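Local coordinates for ancestral congerin Con-anc (PDB 3AJY), which binds a galactose-containing glycan on one sheet of its beta-sandwich, as a dimeric galectin probably specific for beta-galactosides, at residues S32-E37 with S122-A127; F10-G15 with I88-D93. All blocks are in the same frame, centred on the assembly; numbering follows the deposited sequence.

Interaction 1: S32-E37 with S122-A127; sequences SINVGE and SLAGDA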
ATOM      1  N   SER A  32       6.750   0.637  15.336  1.00 27.87           N
ATOM      2  CA  SER A  32       6.894  -0.734  14.848  1.00 27.60           C
ATOM      3  C   SER A  32       6.319  -0.935  13.463  1.00 27.79           C
ATOM      4  O   SER A  32       5.398  -0.238  13.037  1.00 27.58           O
ATOM      5  CB  SER A  32       6.278  -1.749  15.820  1.00 27.55           C
ATOM      6  OG  SER A  32       4.884  -1.544  15.953  1.00 28.78           O
ATOM      7  N   ILE A  33       6.936  -1.863  12.741  1.00 28.16           N
ATOM      8  CA  ILE A  33       6.401  -2.383  11.503  1.00 27.99           C
ATOM      9  C   ILE A  33       6.007  -3.805  11.819  1.00 28.00           C
ATOM     10  O   ILE A  33       6.766  -4.524  12.451  1.00 28.42           O
ATOM     11  CB  ILE A  33       7.462  -2.324  10.365  1.00 28.37           C
ATOM     12  CG1 ILE A  33       7.872  -0.864  10.106  1.00 28.21           C
ATOM     13  CG2 ILE A  33       6.942  -3.025   9.098  1.00 28.51           C
ATOM     14  CD1 ILE A  33       6.677   0.121   9.842  1.00 26.17           C
ATOM     15  N   ASN A  34       4.798  -4.191  11.423  1.00 28.49           N
ATOM     16  CA  ASN A  34       4.255  -5.506  11.732  1.00 29.10           C
ATOM     17  C   ASN A  34       3.713  -6.195  10.490  1.00 29.35           C
ATOM     18  O   ASN A  34       2.907  -5.633   9.756  1.00 29.75           O
ATOM     19  CB  ASN A  34       3.131  -5.365  12.757  1.00 29.18           C
ATOM     20  CG  ASN A  34       3.556  -4.570  13.951  1.00 27.91           C
ATOM     21  OD1 ASN A  34       4.324  -5.047  14.789  1.00 29.73           O
ATOM     22  ND2 ASN A  34       3.075  -3.342  14.038  1.00 28.93           N
ATOM     23  N   VAL A  35       4.156  -7.417  10.255  1.00 29.33           N
ATOM     24  CA  VAL A  35       3.645  -8.164   9.131  1.00 29.37           C
ATOM     25  C   VAL A  35       3.262  -9.577   9.559  1.00 29.84           C
ATOM     26  O   VAL A  35       3.993 -10.226  10.298  1.00 29.40           O
ATOM     27  CB  VAL A  35       4.637  -8.153   7.940  1.00 29.00           C
ATOM     28  CG1 VAL A  35       4.818  -6.717   7.421  1.00 29.01           C
ATOM     29  CG2 VAL A  35       5.986  -8.691   8.350  1.00 29.42           C
ATOM     30  N   GLY A  36       2.097 -10.031   9.101  1.00 30.29           N
ATOM     31  CA  GLY A  36       1.626 -11.364   9.428  1.00 31.85           C
ATOM     32  C   GLY A  36       0.258 -11.636   8.855  1.00 33.09           C
ATOM     33  O   GLY A  36       0.018 -11.409   7.672  1.00 32.92           O
ATOM     34  N   GLU A  37      -0.635 -12.115   9.715  1.00 34.69           N
ATOM     35  CA  GLU A  37      -2.001 -12.479   9.335  1.00 36.33           C
ATOM     36  C   GLU A  37      -3.007 -11.466   9.811  1.00 36.42           C
ATOM     37  O   GLU A  37      -4.051 -11.294   9.170  1.00 37.17           O
ATOM     38  CB  GLU A  37      -2.401 -13.794   9.997  1.00 36.97           C
ATOM     39  CG  GLU A  37      -1.725 -15.029   9.473  1.00 39.38           C
ATOM     40  CD  GLU A  37      -2.294 -16.281  10.110  1.00 42.44           C
ATOM     41  OE1 GLU A  37      -3.472 -16.245  10.563  1.00 43.62           O
ATOM     42  OE2 GLU A  37      -1.574 -17.300  10.147  1.00 42.31           O
ATOM     43  N   SER A 122       0.880  -3.439   9.369  1.00 27.60           N
ATOM     44  CA  SER A 122       0.565  -2.203  10.069  1.00 27.67           C
ATOM     45  C   SER A 122       1.851  -1.546  10.492  1.00 27.82           C
ATOM     46  O   SER A 122       2.900  -2.186  10.525  1.00 27.92           O
ATOM     47  CB  SER A 122      -0.274  -2.481  11.320  1.00 27.03           C
ATOM     48  OG  SER A 122       0.511  -3.162  12.282  1.00 26.58           O
ATOM     49  N   LEU A 123       1.740  -0.256  10.797  1.00 28.05           N
ATOM     50  CA  LEU A 123       2.686   0.475  11.611  1.00 27.36           C
ATOM     51  C   LEU A 123       1.981   0.833  12.923  1.00 28.09           C
ATOM     52  O   LEU A 123       0.799   1.212  12.927  1.00 27.84           O
ATOM     53  CB  LEU A 123       3.077   1.763  10.895  1.00 26.80           C
ATOM     54  CG  LEU A 123       3.979   2.746  11.631  1.00 26.79           C
ATOM     55  CD1 LEU A 123       4.904   3.451  10.670  1.00 21.99           C
ATOM     56  CD2 LEU A 123       3.171   3.772  12.404  1.00 25.08           C
ATOM     57  N   ALA A 124       2.712   0.750  14.027  1.00 28.52           N
ATOM     58  CA  ALA A 124       2.149   1.120  15.326  1.00 28.04           C
ATOM     59  C   ALA A 124       3.125   2.009  16.031  1.00 27.88           C
ATOM     60  O   ALA A 124       4.311   2.048  15.656  1.00 27.74           O
ATOM     61  CB  ALA A 124       1.846  -0.132  16.168  1.00 28.36           C
ATOM     62  N   GLY A 125       2.641   2.752  17.025  1.00 26.92           N
ATOM     63  CA  GLY A 125       3.488   3.657  17.784  1.00 26.46           C
ATOM     64  C   GLY A 125       3.685   5.046  17.192  1.00 26.23           C
ATOM     65  O   GLY A 125       2.856   5.542  16.433  1.00 26.89           O
ATOM     66  N   ASP A 126       4.797   5.667  17.555  1.00 25.15           N
ATOM     67  CA  ASP A 126       5.011   7.081  17.361  1.00 25.52           C
ATOM     68  C   ASP A 126       5.584   7.486  15.996  1.00 25.47           C
ATOM     69  O   ASP A 126       6.624   8.132  15.916  1.00 25.88           O
ATOM     70  CB  ASP A 126       5.888   7.575  18.494  1.00 25.69           C
ATOM     71  CG  ASP A 126       5.311   7.204  19.868  1.00 26.05           C
ATOM     72  OD1 ASP A 126       6.085   6.741  20.718  1.00 23.86           O
ATOM     73  OD2 ASP A 126       4.065   7.347  20.062  1.00 27.71           O
ATOM     74  N   ALA A 127       4.860   7.139  14.940  1.00 26.10           N
ATOM     75  CA  ALA A 127       5.235   7.482  13.553  1.00 27.05           C
ATOM     76  C   ALA A 127       3.969   7.459  12.749  1.00 27.58           C
ATOM     77  O   ALA A 127       2.910   7.090  13.267  1.00 27.13           O
ATOM     78  CB  ALA A 127       6.252   6.445  12.995  1.00 25.86           C
TER
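Ser32 and Ala124, and, two residues on, Asn34 and Ser122, form antiparallel hydrogen-bonded pairs that join two neighbouring strands in the sugar-binding sheet of the galectin beta-sandwich. Four backbone bonds hold them, two per pair, the shortest from Ser32 N to Ala124 O at 2.8 Å. Between them Ile33 and Leu123 make a non-hydrogen-bonded pair, where Leu123 CA comes 3.1 Å from Ser32 O in a CA-H...O contact.

Ile33 and Leu123 turn to the sandwich interior. Their CD1 methyls meet at 3.9 Å, and the branched Ile33 reaches on to Ile88 and Ile90 of the opposing sheet, as suits a place between two layers.

The other face, of Ser32, Asn34, Ser122 and Ala124, is largely polar and lies near the bound galactose, about 6 Å from the Ser32 side chain. Small residues fit here: Ser32 OG lies against the Ala124 methyl. Asn34 suits this place because its amide both accepts and donates. Its OD1 bonds to ND1 of His45, a residue of the glycan pocket, which probably helps to position that ring. With CG anti to the carbonyl carbon (chi1 -52°), ND2 reaches two hydroxyls, Ser122 OG at 3.1 Å and Ser32 OG at 3.2 Å, each about 20° out of the amide plane.

Interaction 2: F10-G15 with I88-D93; sequences FDFKVG and ITITFD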
ATOM      1  N   PHE A  10      -1.330  -6.684  -4.021  1.00 33.46           N
ATOM      2  CA  PHE A  10      -0.129  -6.824  -3.213  1.00 33.82           C
ATOM      3  C   PHE A  10      -0.060  -8.229  -2.670  1.00 34.55           C
ATOM      4  O   PHE A  10      -0.688  -8.541  -1.660  1.00 34.69           O
ATOM      5  CB  PHE A  10      -0.043  -5.758  -2.105  1.00 34.02           C
ATOM      6  CG  PHE A  10       0.589  -4.445  -2.552  1.00 34.17           C
ATOM      7  CD1 PHE A  10       0.890  -4.202  -3.906  1.00 35.63           C
ATOM      8  CD2 PHE A  10       0.856  -3.438  -1.618  1.00 34.50           C
ATOM      9  CE1 PHE A  10       1.470  -2.985  -4.319  1.00 35.19           C
ATOM     10  CE2 PHE A  10       1.431  -2.214  -2.016  1.00 34.09           C
ATOM     11  CZ  PHE A  10       1.740  -1.984  -3.363  1.00 34.09           C
ATOM     12  N   ASP A  11       0.680  -9.077  -3.378  1.00 33.89           N
ATOM     13  CA  ASP A  11       0.907 -10.448  -2.969  1.00 34.92           C
ATOM     14  C   ASP A  11       2.316 -10.504  -2.336  1.00 34.54           C
ATOM     15  O   ASP A  11       3.327 -10.688  -3.031  1.00 33.87           O
ATOM     16  CB  ASP A  11       0.745 -11.352  -4.204  1.00 36.13           C
ATOM     17  CG  ASP A  11       0.760 -12.843  -3.890  1.00 39.52           C
ATOM     18  OD1 ASP A  11       0.874 -13.261  -2.708  1.00 42.76           O
ATOM     19  OD2 ASP A  11       0.669 -13.621  -4.877  1.00 43.49           O
ATOM     20  N   PHE A  12       2.376 -10.294  -1.014  1.00 33.38           N
ATOM     21  CA  PHE A  12       3.660 -10.270  -0.302  1.00 33.24           C
ATOM     22  C   PHE A  12       4.056 -11.704  -0.022  1.00 33.54           C
ATOM     23  O   PHE A  12       3.724 -12.279   1.024  1.00 33.83           O
ATOM     24  CB  PHE A  12       3.601  -9.396   0.977  1.00 32.47           C
ATOM     25  CG  PHE A  12       4.942  -9.215   1.680  1.00 32.20           C
ATOM     26  CD1 PHE A  12       6.152  -9.259   0.959  1.00 29.33           C
ATOM     27  CD2 PHE A  12       4.995  -8.969   3.070  1.00 29.32           C
ATOM     28  CE1 PHE A  12       7.390  -9.081   1.595  1.00 28.15           C
ATOM     29  CE2 PHE A  12       6.227  -8.790   3.723  1.00 29.36           C
ATOM     30  CZ  PHE A  12       7.437  -8.849   2.981  1.00 30.84           C
ATOM     31  N   LYS A  13       4.730 -12.291  -1.005  1.00 33.48           N
ATOM     32  CA  LYS A  13       5.091 -13.694  -0.966  1.00 34.05           C
ATOM     33  C   LYS A  13       6.611 -13.820  -1.060  1.00 33.51           C
ATOM     34  O   LYS A  13       7.289 -12.824  -1.261  1.00 34.23           O
ATOM     35  CB  LYS A  13       4.377 -14.457  -2.097  1.00 33.98           C
ATOM     36  CG  LYS A  13       4.792 -14.042  -3.518  1.00 34.15           C
ATOM     37  CD  LYS A  13       4.067 -14.907  -4.541  1.00 35.31           C
ATOM     38  CE  LYS A  13       4.301 -14.420  -5.960  1.00 37.86           C
ATOM     39  NZ  LYS A  13       3.256 -15.007  -6.855  1.00 41.45           N
ATOM     40  N   VAL A  14       7.145 -15.027  -0.880  1.00 33.74           N
ATOM     41  CA  VAL A  14       8.604 -15.252  -0.964  1.00 33.24           C
ATOM     42  C   VAL A  14       9.175 -14.634  -2.252  1.00 33.45           C
ATOM     43  O   VAL A  14       8.624 -14.836  -3.340  1.00 33.05           O
ATOM     44  CB  VAL A  14       8.969 -16.773  -0.859  1.00 33.16           C
ATOM     45  CG1 VAL A  14      10.474 -17.011  -1.066  1.00 31.53           C
ATOM     46  CG2 VAL A  14       8.507 -17.346   0.467  1.00 32.37           C
ATOM     47  N   GLY A  15      10.253 -13.861  -2.113  1.00 33.82           N
ATOM     48  CA  GLY A  15      10.883 -13.201  -3.255  1.00 33.65           C
ATOM     49  C   GLY A  15      10.371 -11.802  -3.569  1.00 34.07           C
ATOM     50  O   GLY A  15      10.961 -11.098  -4.392  1.00 34.49           O
ATOM     51  N   ILE A  88      12.118   1.290   5.360  1.00 27.73           N
ATOM     52  CA  ILE A  88      12.490  -0.084   5.672  1.00 28.30           C
ATOM     53  C   ILE A  88      12.061  -0.995   4.536  1.00 28.50           C
ATOM     54  O   ILE A  88      10.968  -0.856   4.015  1.00 28.91           O
ATOM     55  CB  ILE A  88      11.841  -0.547   7.022  1.00 28.45           C
ATOM     56  CG1 ILE A  88      12.265   0.382   8.161  1.00 28.94           C
ATOM     57  CG2 ILE A  88      12.236  -1.966   7.386  1.00 28.11           C
ATOM     58  CD1 ILE A  88      11.310   0.348   9.373  1.00 28.03           C
ATOM     59  N   THR A  89      12.927  -1.916   4.135  1.00 29.15           N
ATOM     60  CA  THR A  89      12.560  -2.938   3.130  1.00 28.94           C
ATOM     61  C   THR A  89      12.705  -4.347   3.709  1.00 28.68           C
ATOM     62  O   THR A  89      13.717  -4.674   4.350  1.00 28.80           O
ATOM     63  CB  THR A  89      13.382  -2.781   1.824  1.00 28.89           C
ATOM     64  OG1 THR A  89      13.091  -1.502   1.240  1.00 29.67           O
ATOM     65  CG2 THR A  89      13.038  -3.864   0.803  1.00 29.72           C
ATOM     66  N   ILE A  90      11.685  -5.169   3.479  1.00 28.53           N
ATOM     67  CA  ILE A  90      11.604  -6.516   4.045  1.00 28.56           C
ATOM     68  C   ILE A  90      11.323  -7.521   2.938  1.00 28.85           C
ATOM     69  O   ILE A  90      10.492  -7.288   2.065  1.00 28.99           O
ATOM     70  CB  ILE A  90      10.445  -6.643   5.083  1.00 28.23           C
ATOM     71  CG1 ILE A  90      10.586  -5.595   6.202  1.00 28.65           C
ATOM     72  CG2 ILE A  90      10.421  -8.062   5.673  1.00 26.92           C
ATOM     73  CD1 ILE A  90       9.333  -5.459   7.097  1.00 28.27           C
ATOM     74  N   THR A  91      12.027  -8.636   2.974  1.00 29.20           N
ATOM     75  CA  THR A  91      11.730  -9.743   2.084  1.00 29.74           C
ATOM     76  C   THR A  91      11.981 -10.982   2.905  1.00 29.41           C
ATOM     77  O   THR A  91      12.579 -10.901   3.975  1.00 28.77           O
ATOM     78  CB  THR A  91      12.618  -9.730   0.792  1.00 29.85           C
ATOM     79  OG1 THR A  91      12.106 -10.689  -0.141  1.00 31.75           O
ATOM     80  CG2 THR A  91      14.043 -10.077   1.105  1.00 30.04           C
ATOM     81  N   PHE A  92      11.541 -12.126   2.411  1.00 29.92           N
ATOM     82  CA  PHE A  92      11.714 -13.355   3.160  1.00 31.20           C
ATOM     83  C   PHE A  92      11.710 -14.607   2.308  1.00 31.80           C
ATOM     84  O   PHE A  92      11.113 -14.633   1.245  1.00 31.54           O
ATOM     85  CB  PHE A  92      10.625 -13.486   4.233  1.00 31.09           C
ATOM     86  CG  PHE A  92       9.233 -13.593   3.691  1.00 31.00           C
ATOM     87  CD1 PHE A  92       8.510 -12.450   3.369  1.00 31.03           C
ATOM     88  CD2 PHE A  92       8.619 -14.830   3.559  1.00 30.91           C
ATOM     89  CE1 PHE A  92       7.223 -12.542   2.885  1.00 30.51           C
ATOM     90  CE2 PHE A  92       7.317 -14.934   3.080  1.00 31.55           C
ATOM     91  CZ  PHE A  92       6.617 -13.790   2.739  1.00 31.61           C
ATOM     92  N   ASP A  93      12.350 -15.653   2.820  1.00 33.20           N
ATOM     93  CA  ASP A  93      12.134 -17.005   2.322  1.00 34.44           C
ATOM     94  C   ASP A  93      11.452 -17.866   3.404  1.00 35.13           C
ATOM     95  O   ASP A  93      11.013 -17.337   4.449  1.00 34.45           O
ATOM     96  CB  ASP A  93      13.445 -17.599   1.794  1.00 34.86           C
ATOM     97  CG  ASP A  93      14.515 -17.681   2.845  1.00 35.90           C
ATOM     98  OD1 ASP A  93      15.682 -17.361   2.524  1.00 33.78           O
ATOM     99  OD2 ASP A  93      14.192 -18.079   3.987  1.00 35.53           O
TER
HETATM  100  O   HOH W   1       9.803 -12.079   0.266  1.00 43.58           O
HETATM  101  O   HOH W   2      13.044 -12.929  -0.781  1.00 48.52           O
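With chi1 at -174°, Phe12 carries its ring away from its own backbone N and across to strand 88-92, while Phe92, at chi1 63°, holds CG between its backbone N and carbonyl carbon and meets that ring. The result is a T-shaped (edge-to-face) pair: the planes stand at 86°, and CE1 of Phe92 sits over the centre of the Phe12 ring. The centroids are 5.0 Å apart. Flat, wholly apolar phenylalanine suits both places, since one ring offers its face and the other its C-H edge. That same edge also meets backbone, for Phe12 O lies in the plane of the Phe92 ring, 3.7 Å from its CZ. On the Phe12 side, CZ touches the Ile90 CG2 methyl at 4.1 Å.

Val14 closes over the outer part of the contact. Its CG2 rests 3.7 Å from Phe92 CE2, and its CG1 packs against Phe92 O and the CA of Asp93; the two branches of valine thus serve ring and backbone at once. Val14 CA adds a CA-H...O contact to Phe92 O.

Water links backbone N-H groups of the two segments with the hydroxyl of Thr91. One molecule receives the N-H of Phe92 at 2.8 Å, donates to Thr91 OG1 at 2.7 Å and takes a weak bond from Gly15 N. The threonine hydroxyl, which also bonds to Lys16 O, suits a position at the margin of the apolar cluster. Gly15 has a positive phi, at which a CB would press on the preceding carbonyl oxygen.

The short, weakly bonded strand 12-13 is outermost, within this chain, in the sugar-binding sheet and strand 85-92 belongs to the opposing one, so the contact joins the two layers of the sandwich, with Leu134 of strand 127-134 against Phe12 and Phe97 of strand 96-101 against Phe92.

Overall arrangement
From the N terminus the chain first passes 10-15, then 32-37, next 88-93 and finally 122-127. Interaction 2 closes when 88-93 meets 10-15, and interaction 1 when 122-127 returns to 32-37. The two loops therefore cross, each starting or ending within the other. Interaction 1 joins strands within one sheet, whereas interaction 2 ties the outermost strand, within this chain, of that sheet to the opposing layer. They touch directly in the core: Ile33 CG1 packs on Ile88 CD1 at 3.7 Å. Strand 117-125 also neighbours strand 12-13. Both contacts reach the second subunit: Leu123 N bonds to Asn9 OD1 of the second subunit, and Phe10 packs on Leu5 of that subunit.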